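Local coordinates for protein putative mandelate racemase/muconate lactonizing enzyme (Bordetella bronchiseptica, PDB 3DDM) that is of unknown function but has the two-part build of the mandelate racemase/muconate lactonizing enzyme family, an enolase-like N-terminal domain joined to a TIM-barrel domain, at residues Ala98-Leu103 / Gly111-Ala116. The protein carries 1 engineered substitution. Residues are numbered along the deposited sequence; the frame is centred on the assembly and turned at random.
Sequences ARTAVL and GPLAQA
Leu-113 reaches across to both Thr-100 and Leu-103, joining the start of helix 101-107 to the early turns of helix 110-131 in the enolase-like N-terminal domain. These are two consecutive helices joined by a short link, with the nearest CA atoms, those of Thr-100 and Leu-113, 7.8 Å apart. The packed part is small and mainly apolar, with no approach under 4.2 Å: Leu-113 supplies 72 of the 125 Å² buried. Its CD2 methyl serves two neighbours, lying 4.2 Å from Leu-103 CD2 and 4.3 Å from Thr-100 CB. The other branch, CD1, stands 4.2 Å from Thr-100 O, a loose apolar approach without a bond. Leu-103 extends its CG opposite its backbone N (chi1 173°), and chi2 (67°) then sets which methyl faces Leu-113. Ala-98 and Arg-99 form the exposed side. Separately, the partly exposed Ala-101, its CB pointing away from 111-116, and Val-102 pack against Arg-235 of the second subunit. One turn further along helix 110-131, Ala-116 rests on Val-73 and Leu-77 of helix 65-81. Thr-100 occupies the N-cap position without making a side-chain capping bond; OG1 of this buried residue hydrogen-bonds back to Leu-96 O, and only weakly to Glu-97 O.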
loop_
_atom_site.group_PDB
_atom_site.type_symbol
_atom_site.label_atom_id
_atom_site.label_comp_id
_atom_site.label_asym_id
_atom_site.label_seq_id
_atom_site.Cartn_x
_atom_site.Cartn_y
_atom_site.Cartn_z
ATOM N N ALA A 98 3.049 1.047 15.726
ATOM C CA ALA A 98 2.144 2.010 16.346
ATOM C C ALA A 98 2.319 3.434 15.830
ATOM O O ALA A 98 1.336 4.143 15.603
ATOM C CB ALA A 98 2.321 1.987 17.863
ATOM N N ARG A 99 3.565 3.849 15.648
ATOM C CA ARG A 99 3.845 5.197 15.183
ATOM C C ARG A 99 3.660 5.398 13.679
ATOM O O ARG A 99 3.883 6.499 13.179
ATOM C CB ARG A 99 5.267 5.609 15.593
ATOM C CG ARG A 99 5.483 5.724 17.106
ATOM C CD ARG A 99 4.722 6.908 17.685
ATOM N NE ARG A 99 5.219 8.160 17.117
ATOM C CZ ARG A 99 6.150 8.928 17.681
ATOM N NH1 ARG A 99 6.681 8.572 18.854
ATOM N NH2 ARG A 99 6.567 10.039 17.062
ATOM N N THR A 100 3.268 4.351 12.951
ATOM C CA THR A 100 3.056 4.496 11.507
ATOM C C THR A 100 1.692 3.971 11.104
ATOM O O THR A 100 1.339 3.985 9.923
ATOM C CB THR A 100 4.124 3.740 10.652
ATOM O OG1 THR A 100 4.038 2.325 10.884
ATOM C CG2 THR A 100 5.506 4.236 10.985
ATOM N N ALA A 101 0.931 3.505 12.090
ATOM C CA ALA A 101 -0.395 2.955 11.831
ATOM C C ALA A 101 -1.290 3.938 11.081
ATOM O O ALA A 101 -1.960 3.571 10.120
ATOM C CB ALA A 101 -1.046 2.543 13.134
ATOM N N VAL A 102 -1.290 5.190 11.517
ATOM C CA VAL A 102 -2.108 6.209 10.879
ATOM C C VAL A 102 -1.592 6.595 9.505
ATOM O O VAL A 102 -2.374 6.872 8.599
ATOM C CB VAL A 102 -2.201 7.463 11.758
ATOM C CG1 VAL A 102 -2.599 8.670 10.921
ATOM C CG2 VAL A 102 -3.217 7.220 12.866
ATOM N N LEU A 103 -0.278 6.623 9.347
ATOM C CA LEU A 103 0.311 6.964 8.062
ATOM C C LEU A 103 -0.027 5.862 7.044
ATOM O O LEU A 103 -0.160 6.125 5.844
ATOM C CB LEU A 103 1.825 7.105 8.213
ATOM C CG LEU A 103 2.603 7.303 6.916
ATOM C CD1 LEU A 103 2.237 8.660 6.309
ATOM C CD2 LEU A 103 4.094 7.187 7.189
ATOM N N GLY A 111 1.737 -2.300 3.144
ATOM C CA GLY A 111 2.785 -3.182 2.651
ATOM C C GLY A 111 4.181 -2.579 2.694
ATOM O O GLY A 111 5.051 -3.090 3.396
ATOM N N PRO A 112 4.436 -1.500 1.939
ATOM C CA PRO A 112 5.761 -0.874 1.941
ATOM C C PRO A 112 6.267 -0.628 3.362
ATOM O O PRO A 112 7.417 -0.939 3.690
ATOM C CB PRO A 112 5.519 0.426 1.184
ATOM C CG PRO A 112 4.494 0.018 0.185
ATOM C CD PRO A 112 3.531 -0.806 1.005
ATOM N N LEU A 113 5.403 -0.073 4.206
ATOM C CA LEU A 113 5.767 0.201 5.592
ATOM C C LEU A 113 6.071 -1.071 6.382
ATOM O O LEU A 113 7.059 -1.123 7.109
ATOM C CB LEU A 113 4.647 0.977 6.281
ATOM C CG LEU A 113 4.511 2.453 5.919
ATOM C CD1 LEU A 113 3.123 2.934 6.322
ATOM C CD2 LEU A 113 5.609 3.261 6.604
ATOM N N ALA A 114 5.231 -2.093 6.257
ATOM C CA ALA A 114 5.482 -3.336 6.986
ATOM C C ALA A 114 6.827 -3.925 6.572
ATOM O O ALA A 114 7.618 -4.377 7.414
ATOM C CB ALA A 114 4.389 -4.334 6.716
ATOM N N GLN A 115 7.071 -3.905 5.266
ATOM C CA GLN A 115 8.288 -4.430 4.683
ATOM C C GLN A 115 9.518 -3.679 5.192
ATOM O O GLN A 115 10.515 -4.290 5.623
ATOM C CB GLN A 115 8.180 -4.360 3.158
ATOM C CG GLN A 115 7.317 -5.476 2.561
ATOM C CD GLN A 115 6.343 -4.998 1.484
ATOM O OE1 GLN A 115 6.704 -4.243 0.581
ATOM N NE2 GLN A 115 5.106 -5.458 1.571
ATOM N N ALA A 116 9.458 -2.355 5.156
ATOM C CA ALA A 116 10.578 -1.570 5.647
ATOM C C ALA A 116 10.773 -1.887 7.130
ATOM O O ALA A 116 11.902 -2.044 7.591
ATOM C CB ALA A 116 10.310 -0.086 5.451
#